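Local coordinates for protein PtLCIB4 H88A mutant (Phaeodactylum tricornutum, PDB 5B5Z) that binds zinc and belongs to the LCIB family of beta-carbonic anhydrases, whose members probably interconvert carbon dioxide and bicarbonate, at residues A85-F95 with A216-E227; A145-Q154 with R189-S200. All coordinates share one frame; numbering follows the deposited sequence.

Overall arrangement
Both contacts pack helical elements within the LCIB-family part of the chain, about 21 Å apart, centre to centre. Contact 1 is the core one: the loop from Ala85 and the first part of helix 91-99 lie on helix 205-228, close to the zinc at the Ala85 end, and buried phenylalanine, proline, leucine and isoleucine side chains build most of it. Contact 2 sits nearer the surface, where helix 140-154 rests on helices 183-192 and 196-201; it mixes small alanines with Val149, two leucines and the Thr150 methyl, and has an exposed tyrosine ring at its edge. Neither holds a clear hydrogen bond between its own segments. They meet where Met191 packs on Phe87 and Leu220, and where Lys219 NZ and Tyr195 OH stand 3.0 Å apart, probably hydrogen-bonded.

Contact 1 (A85-F95 with A216-E227); sequences AGFPFGGLTGF and AQQKLVTRILDE
The Phe87 ring takes Gln217 over one face, with CG of the glutamine 4.0 Å from the ring centroid in a CH-pi contact, while Ala216 CB meets the ring's edge in plane. Beyond CG the Gln217 chain runs extended, its amide plane turned 70° from the ring, and carries NE2 to 2.8 Å from Ala85 O; the same NE2 is hydrogen-bonded to Gly113 O. Pro88, centre of an inverse gamma turn, presents its CG obliquely to two branches at once, 3.6 Å from Leu220 CD2 and equally close to Ile224 CD1. In this LCIB-type beta-carbonic anhydrase fold the contact lays the loop that leaves the zinc site along helix 205-228, whose inner side rests on strands 107-117 and 238-247. Helix 91-95 then crosses helix 216-227 at -61°. With CG2 anti to its backbone N, Ile224 turns that methyl to Phe95 CB, 3.8 Å off, while its CD1 lies against the proline ring. The Leu225 and Phe95 side chains cross at about a right angle, with Leu225 CD2 tightly placed 3.3 Å from Phe95 CE1. Leu181 of the second subunit packs on Leu220 and Ile224. At the outer end Leu92 CD2 touches Glu227 CB at 3.5 Å.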
# COMPACT_ATOMS: atom_id res chain seq x y z
N ALA A 85 9.36 -3.21 3.10
CA ALA A 85 10.45 -3.64 2.22
C ALA A 85 10.01 -4.04 0.81
O ALA A 85 10.84 -4.43 -0.01
CB ALA A 85 11.22 -4.78 2.86
N GLY A 86 8.71 -3.93 0.51
CA GLY A 86 8.19 -4.25 -0.81
C GLY A 86 7.75 -5.69 -1.04
O GLY A 86 7.36 -6.05 -2.15
N PHE A 87 7.79 -6.53 -0.01
CA PHE A 87 7.27 -7.89 -0.13
C PHE A 87 5.77 -7.90 -0.40
O PHE A 87 5.06 -7.04 0.10
CB PHE A 87 7.57 -8.69 1.13
CG PHE A 87 9.01 -9.07 1.25
CD1 PHE A 87 9.50 -10.21 0.64
CD2 PHE A 87 9.89 -8.26 1.95
CE1 PHE A 87 10.84 -10.55 0.75
CE2 PHE A 87 11.23 -8.59 2.06
CZ PHE A 87 11.71 -9.74 1.46
N PRO A 88 5.29 -8.88 -1.20
CA PRO A 88 3.88 -8.97 -1.59
C PRO A 88 2.99 -9.51 -0.47
O PRO A 88 2.42 -10.59 -0.58
CB PRO A 88 3.92 -9.93 -2.80
CG PRO A 88 5.11 -10.81 -2.53
CD PRO A 88 6.13 -9.86 -1.91
N PHE A 89 2.85 -8.73 0.58
CA PHE A 89 2.11 -9.15 1.76
C PHE A 89 0.61 -9.34 1.49
O PHE A 89 -0.05 -10.01 2.27
CB PHE A 89 2.34 -8.16 2.89
CG PHE A 89 3.70 -8.30 3.52
CD1 PHE A 89 4.03 -9.46 4.18
CD2 PHE A 89 4.64 -7.29 3.42
CE1 PHE A 89 5.27 -9.61 4.77
CE2 PHE A 89 5.88 -7.44 4.01
CZ PHE A 89 6.20 -8.60 4.67
N GLY A 90 0.09 -8.78 0.41
CA GLY A 90 -1.30 -9.02 0.03
C GLY A 90 -1.54 -10.50 -0.20
O GLY A 90 -2.66 -11.00 -0.02
N GLY A 91 -0.49 -11.21 -0.61
CA GLY A 91 -0.55 -12.67 -0.72
C GLY A 91 -1.55 -13.19 -1.73
O GLY A 91 -1.92 -12.50 -2.67
N LEU A 92 -1.97 -14.44 -1.54
CA LEU A 92 -2.89 -15.09 -2.47
C LEU A 92 -4.22 -14.34 -2.59
O LEU A 92 -4.73 -14.17 -3.69
CB LEU A 92 -3.15 -16.53 -2.03
CG LEU A 92 -1.94 -17.46 -1.99
CD1 LEU A 92 -2.39 -18.89 -1.70
CD2 LEU A 92 -1.17 -17.38 -3.30
N THR A 93 -4.79 -13.93 -1.46
CA THR A 93 -6.06 -13.22 -1.49
C THR A 93 -5.92 -11.87 -2.20
O THR A 93 -6.78 -11.49 -2.98
CB THR A 93 -6.64 -13.01 -0.08
OG1 THR A 93 -6.92 -14.30 0.49
CG2 THR A 93 -7.93 -12.16 -0.14
N GLY A 94 -4.83 -11.17 -1.94
CA GLY A 94 -4.55 -9.93 -2.64
C GLY A 94 -4.40 -10.15 -4.13
O GLY A 94 -4.92 -9.37 -4.94
N PHE A 95 -3.70 -11.21 -4.52
CA PHE A 95 -3.56 -11.50 -5.94
C PHE A 95 -4.90 -11.85 -6.57
O PHE A 95 -5.21 -11.40 -7.68
CB PHE A 95 -2.58 -12.66 -6.16
CG PHE A 95 -2.33 -12.96 -7.60
CD1 PHE A 95 -1.47 -12.16 -8.34
CD2 PHE A 95 -2.97 -14.01 -8.24
CE1 PHE A 95 -1.26 -12.42 -9.68
CE2 PHE A 95 -2.75 -14.27 -9.58
CZ PHE A 95 -1.90 -13.47 -10.29
N ALA A 216 14.75 -12.41 -2.51
CA ALA A 216 13.73 -12.99 -1.65
C ALA A 216 12.33 -12.68 -2.18
O ALA A 216 11.44 -13.53 -2.15
CB ALA A 216 13.90 -12.47 -0.22
N GLN A 217 12.14 -11.46 -2.67
CA GLN A 217 10.86 -11.05 -3.25
C GLN A 217 10.54 -11.87 -4.48
O GLN A 217 9.40 -12.29 -4.67
CB GLN A 217 10.89 -9.58 -3.65
CG GLN A 217 10.76 -8.58 -2.52
CD GLN A 217 10.61 -7.16 -3.05
OE1 GLN A 217 10.40 -6.94 -4.25
NE2 GLN A 217 10.69 -6.19 -2.15
N GLN A 218 11.54 -12.08 -5.32
CA GLN A 218 11.29 -12.74 -6.60
C GLN A 218 10.77 -14.16 -6.35
O GLN A 218 9.86 -14.63 -7.03
CB GLN A 218 12.56 -12.73 -7.46
CG GLN A 218 12.44 -13.54 -8.75
CD GLN A 218 12.85 -14.99 -8.54
OE1 GLN A 218 13.90 -15.26 -7.98
NE2 GLN A 218 12.01 -15.91 -8.98
N LYS A 219 11.33 -14.82 -5.35
CA LYS A 219 10.87 -16.16 -4.99
C LYS A 219 9.42 -16.17 -4.51
O LYS A 219 8.63 -17.05 -4.88
CB LYS A 219 11.78 -16.77 -3.91
CG LYS A 219 13.19 -17.04 -4.38
CD LYS A 219 14.01 -17.70 -3.27
CE LYS A 219 15.50 -17.60 -3.53
NZ LYS A 219 16.26 -17.84 -2.26
N LEU A 220 9.06 -15.20 -3.67
CA LEU A 220 7.71 -15.14 -3.13
C LEU A 220 6.70 -14.75 -4.21
O LEU A 220 5.60 -15.32 -4.28
CB LEU A 220 7.65 -14.15 -1.95
CG LEU A 220 6.31 -14.02 -1.23
CD1 LEU A 220 5.83 -15.36 -0.72
CD2 LEU A 220 6.41 -13.04 -0.04
N VAL A 221 7.06 -13.79 -5.05
CA VAL A 221 6.18 -13.39 -6.16
C VAL A 221 5.93 -14.58 -7.09
O VAL A 221 4.79 -14.86 -7.46
CB VAL A 221 6.78 -12.21 -6.94
CG1 VAL A 221 5.98 -11.96 -8.25
CG2 VAL A 221 6.77 -10.98 -6.04
N THR A 222 7.00 -15.29 -7.44
CA THR A 222 6.86 -16.48 -8.27
C THR A 222 5.92 -17.51 -7.62
O THR A 222 5.06 -18.06 -8.29
CB THR A 222 8.22 -17.11 -8.54
OG1 THR A 222 9.00 -16.22 -9.35
CG2 THR A 222 8.05 -18.46 -9.28
N ARG A 223 6.08 -17.74 -6.32
CA ARG A 223 5.19 -18.67 -5.62
C ARG A 223 3.73 -18.23 -5.68
O ARG A 223 2.83 -19.04 -5.93
CB ARG A 223 5.63 -18.83 -4.16
CG ARG A 223 4.75 -19.80 -3.36
CD ARG A 223 5.34 -20.11 -2.00
NE ARG A 223 6.56 -20.91 -2.12
CZ ARG A 223 7.39 -21.16 -1.11
NH1 ARG A 223 7.13 -20.66 0.09
NH2 ARG A 223 8.47 -21.91 -1.30
N ILE A 224 3.47 -16.94 -5.46
CA ILE A 224 2.11 -16.43 -5.51
C ILE A 224 1.49 -16.60 -6.90
O ILE A 224 0.32 -16.98 -7.03
CB ILE A 224 2.06 -14.95 -5.09
CG1 ILE A 224 2.37 -14.82 -3.60
CG2 ILE A 224 0.69 -14.33 -5.39
CD1 ILE A 224 2.64 -13.38 -3.16
N LEU A 225 2.28 -16.31 -7.93
CA LEU A 225 1.79 -16.40 -9.30
C LEU A 225 1.53 -17.87 -9.66
O LEU A 225 0.57 -18.17 -10.36
CB LEU A 225 2.77 -15.78 -10.29
CG LEU A 225 3.08 -14.29 -10.11
CD1 LEU A 225 4.01 -13.78 -11.21
CD2 LEU A 225 1.81 -13.50 -10.09
N ASP A 226 2.39 -18.77 -9.18
CA ASP A 226 2.19 -20.20 -9.42
C ASP A 226 0.90 -20.69 -8.74
O ASP A 226 0.14 -21.47 -9.33
CB ASP A 226 3.40 -21.02 -8.93
CG ASP A 226 4.66 -20.80 -9.79
OD1 ASP A 226 4.55 -20.20 -10.88
OD2 ASP A 226 5.75 -21.23 -9.36
N GLU A 227 0.65 -20.23 -7.52
CA GLU A 227 -0.56 -20.62 -6.79
C GLU A 227 -1.85 -20.05 -7.35
O GLU A 227 -2.86 -20.75 -7.43
CB GLU A 227 -0.46 -20.21 -5.32
CG GLU A 227 0.65 -20.87 -4.55
CD GLU A 227 0.30 -22.28 -4.13
OE1 GLU A 227 -0.91 -22.61 -4.06
OE2 GLU A 227 1.25 -23.04 -3.87

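Contact 2 (A145-Q154 with R189-S200); sequences AAQAVTQAYQ and RDMLRPYAATLS
Val149 is the knob at the centre of this contact, set in a hole formed by Arg189, Leu192, Ala196 and Leu199. Its CG1, anti to the carbonyl carbon, dips to 3.5 Å from Arg189 O, and CG2 faces Ala196 CB and Leu199 CD1. The tight part extends both ways along helix 140-154: Ala145 CB lies 3.8 Å from Leu192 CD2, and the Thr150 and Leu199 side chains cross at about a right angle, Thr150 CG2 3.5 Å from Leu199 CB. Ala145 lets the backbone close on Arg189, and Ala196 does so at Thr150, where helix 145-154 crosses helix 196-200 nearly perpendicularly, at -97°. Thr150 OG1 turns back to its own helix, bonding Ala146 O at 2.9 Å from the opposite face to Thr150 N. A serine here would probably open a gap beside Leu199 CB by losing the methyl that fills it.

Tyr153 faces solvent yet packs closely, one ring face over Ala197 CA, 4.0 Å from the centroid, with Ser200 OG oblique to it. The sparse side is at the other end: Arg189 passes its CD by Ala148 CB, and the Arg193 side chain comes no nearer than 4.4 Å, CB to Val149 CG1, and salt-bridges Asp190. With no hydrogen bond joining the segments, and Thr150 and Arg193 making their polar bonds within their own, the helices are held by shape and apolar packing.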
# COMPACT_ATOMS: atom_id res chain seq x y z
N ALA A 145 15.96 -5.25 9.51
CA ALA A 145 15.93 -6.70 9.42
C ALA A 145 17.33 -7.25 9.21
O ALA A 145 17.70 -8.25 9.82
CB ALA A 145 15.02 -7.16 8.29
N ALA A 146 18.10 -6.60 8.34
CA ALA A 146 19.47 -7.04 8.06
C ALA A 146 20.31 -7.04 9.34
O ALA A 146 21.06 -8.00 9.60
CB ALA A 146 20.11 -6.14 7.02
N GLN A 147 20.21 -5.97 10.11
CA GLN A 147 20.93 -5.87 11.38
C GLN A 147 20.59 -7.04 12.29
O GLN A 147 21.48 -7.70 12.83
CB GLN A 147 20.62 -4.54 12.08
CG GLN A 147 21.36 -3.36 11.46
CD GLN A 147 20.79 -2.01 11.86
OE1 GLN A 147 19.67 -1.91 12.38
NE2 GLN A 147 21.56 -0.95 11.62
N ALA A 148 19.30 -7.32 12.45
CA ALA A 148 18.85 -8.41 13.30
C ALA A 148 19.34 -9.79 12.84
O ALA A 148 19.79 -10.60 13.67
CB ALA A 148 17.33 -8.40 13.38
N VAL A 149 19.27 -10.08 11.54
CA VAL A 149 19.64 -11.43 11.10
C VAL A 149 21.17 -11.60 11.04
O VAL A 149 21.66 -12.71 11.23
CB VAL A 149 19.03 -11.82 9.72
CG1 VAL A 149 17.51 -11.77 9.78
CG2 VAL A 149 19.58 -10.96 8.61
N THR A 150 21.91 -10.53 10.78
CA THR A 150 23.36 -10.69 10.72
C THR A 150 23.95 -10.74 12.12
O THR A 150 24.94 -11.42 12.34
CB THR A 150 24.06 -9.58 9.90
OG1 THR A 150 23.83 -8.29 10.48
CG2 THR A 150 23.57 -9.60 8.46
N GLN A 151 23.35 -10.02 13.05
CA GLN A 151 23.82 -10.10 14.43
C GLN A 151 23.58 -11.50 15.00
O GLN A 151 24.45 -12.06 15.67
CB GLN A 151 23.16 -9.04 15.30
CG GLN A 151 23.72 -7.66 15.05
CD GLN A 151 23.05 -6.59 15.86
OE1 GLN A 151 22.16 -6.88 16.66
NE2 GLN A 151 23.46 -5.34 15.67
N ALA A 152 22.42 -12.05 14.71
CA ALA A 152 22.09 -13.41 15.12
C ALA A 152 23.02 -14.43 14.45
O ALA A 152 23.44 -15.40 15.07
CB ALA A 152 20.65 -13.73 14.81
N TYR A 153 23.33 -14.20 13.18
CA TYR A 153 24.24 -15.08 12.46
C TYR A 153 25.65 -14.99 13.04
O TYR A 153 26.29 -16.02 13.25
CB TYR A 153 24.25 -14.74 10.96
CG TYR A 153 25.39 -15.38 10.19
CD1 TYR A 153 25.28 -16.68 9.70
CD2 TYR A 153 26.56 -14.69 9.94
CE1 TYR A 153 26.32 -17.27 9.00
CE2 TYR A 153 27.61 -15.27 9.24
CZ TYR A 153 27.48 -16.56 8.78
OH TYR A 153 28.52 -17.13 8.08
N GLN A 154 26.13 -13.78 13.29
CA GLN A 154 27.51 -13.56 13.73
C GLN A 154 27.75 -14.10 15.13
O GLN A 154 28.89 -14.39 15.50
CB GLN A 154 27.88 -12.08 13.67
CG GLN A 154 28.01 -11.56 12.24
CD GLN A 154 27.99 -10.04 12.17
OE1 GLN A 154 27.97 -9.35 13.19
NE2 GLN A 154 27.98 -9.52 10.95
N ARG A 189 12.24 -10.17 8.47
CA ARG A 189 13.38 -10.83 9.10
C ARG A 189 13.44 -12.29 8.67
O ARG A 189 14.52 -12.81 8.37
CB ARG A 189 13.32 -10.74 10.64
CG ARG A 189 13.72 -9.39 11.20
CD ARG A 189 13.86 -9.45 12.74
NE ARG A 189 12.63 -9.89 13.39
CZ ARG A 189 11.67 -9.06 13.83
NH1 ARG A 189 11.80 -7.75 13.68
NH2 ARG A 189 10.58 -9.55 14.41
N ASP A 190 12.28 -12.95 8.63
CA ASP A 190 12.21 -14.36 8.23
C ASP A 190 12.74 -14.57 6.82
O ASP A 190 13.55 -15.47 6.59
CB ASP A 190 10.78 -14.89 8.30
CG ASP A 190 10.28 -15.08 9.72
OD1 ASP A 190 11.11 -15.17 10.65
OD2 ASP A 190 9.04 -15.17 9.88
N MET A 191 12.28 -13.76 5.88
CA MET A 191 12.68 -13.97 4.51
C MET A 191 14.13 -13.53 4.21
O MET A 191 14.73 -13.99 3.23
CB MET A 191 11.68 -13.29 3.57
CG MET A 191 10.40 -14.12 3.51
SD MET A 191 9.12 -13.52 2.40
CE MET A 191 8.17 -12.44 3.49
N LEU A 192 14.70 -12.71 5.09
CA LEU A 192 16.08 -12.26 4.93
C LEU A 192 17.08 -13.18 5.64
O LEU A 192 18.28 -13.13 5.38
CB LEU A 192 16.22 -10.84 5.47
CG LEU A 192 17.10 -9.84 4.73
CD1 LEU A 192 17.03 -10.06 3.21
CD2 LEU A 192 16.63 -8.43 5.07
N ARG A 193 16.57 -14.01 6.54
CA ARG A 193 17.43 -14.91 7.31
C ARG A 193 18.32 -15.81 6.44
O ARG A 193 19.49 -16.00 6.76
CB ARG A 193 16.59 -15.75 8.28
CG ARG A 193 17.41 -16.44 9.36
CD ARG A 193 16.56 -16.83 10.58
NE ARG A 193 16.06 -15.66 11.31
CZ ARG A 193 14.78 -15.34 11.42
NH1 ARG A 193 13.85 -16.11 10.85
NH2 ARG A 193 14.41 -14.26 12.10
N PRO A 194 17.79 -16.35 5.31
CA PRO A 194 18.69 -17.14 4.46
C PRO A 194 19.89 -16.38 3.90
O PRO A 194 20.88 -17.00 3.49
CB PRO A 194 17.77 -17.60 3.32
CG PRO A 194 16.44 -17.65 3.92
CD PRO A 194 16.38 -16.50 4.89
N TYR A 195 19.81 -15.05 3.88
CA TYR A 195 20.85 -14.21 3.31
C TYR A 195 21.82 -13.66 4.35
O TYR A 195 22.62 -12.77 4.05
CB TYR A 195 20.22 -13.06 2.52
CG TYR A 195 19.30 -13.53 1.44
CD1 TYR A 195 17.97 -13.83 1.70
CD2 TYR A 195 19.77 -13.72 0.14
CE1 TYR A 195 17.13 -14.29 0.71
CE2 TYR A 195 18.93 -14.18 -0.86
CZ TYR A 195 17.62 -14.46 -0.57
OH TYR A 195 16.78 -14.92 -1.56
N ALA A 196 21.76 -14.18 5.57
CA ALA A 196 22.56 -13.61 6.66
C ALA A 196 24.07 -13.68 6.41
O ALA A 196 24.79 -12.72 6.67
CB ALA A 196 22.21 -14.29 7.97
N ALA A 197 24.55 -14.82 5.91
CA ALA A 197 25.98 -14.96 5.59
C ALA A 197 26.40 -13.95 4.52
O ALA A 197 27.40 -13.24 4.68
CB ALA A 197 26.29 -16.38 5.14
N THR A 198 25.62 -13.87 3.45
CA THR A 198 25.90 -12.94 2.35
C THR A 198 26.02 -11.51 2.86
O THR A 198 26.93 -10.77 2.48
CB THR A 198 24.79 -12.99 1.28
OG1 THR A 198 24.67 -14.32 0.76
CG2 THR A 198 25.10 -12.02 0.14
N LEU A 199 25.08 -11.12 3.71
CA LEU A 199 25.03 -9.77 4.22
C LEU A 199 26.18 -9.46 5.18
O LEU A 199 26.75 -8.37 5.16
CB LEU A 199 23.70 -9.52 4.92
CG LEU A 199 22.47 -9.58 4.01
CD1 LEU A 199 21.22 -9.47 4.87
CD2 LEU A 199 22.51 -8.49 2.94
N SER A 200 26.54 -10.43 6.01
CA SER A 200 27.63 -10.21 6.95
C SER A 200 28.98 -10.15 6.23
O SER A 200 29.88 -9.44 6.67
CB SER A 200 27.63 -11.27 8.04
OG SER A 200 27.45 -12.56 7.49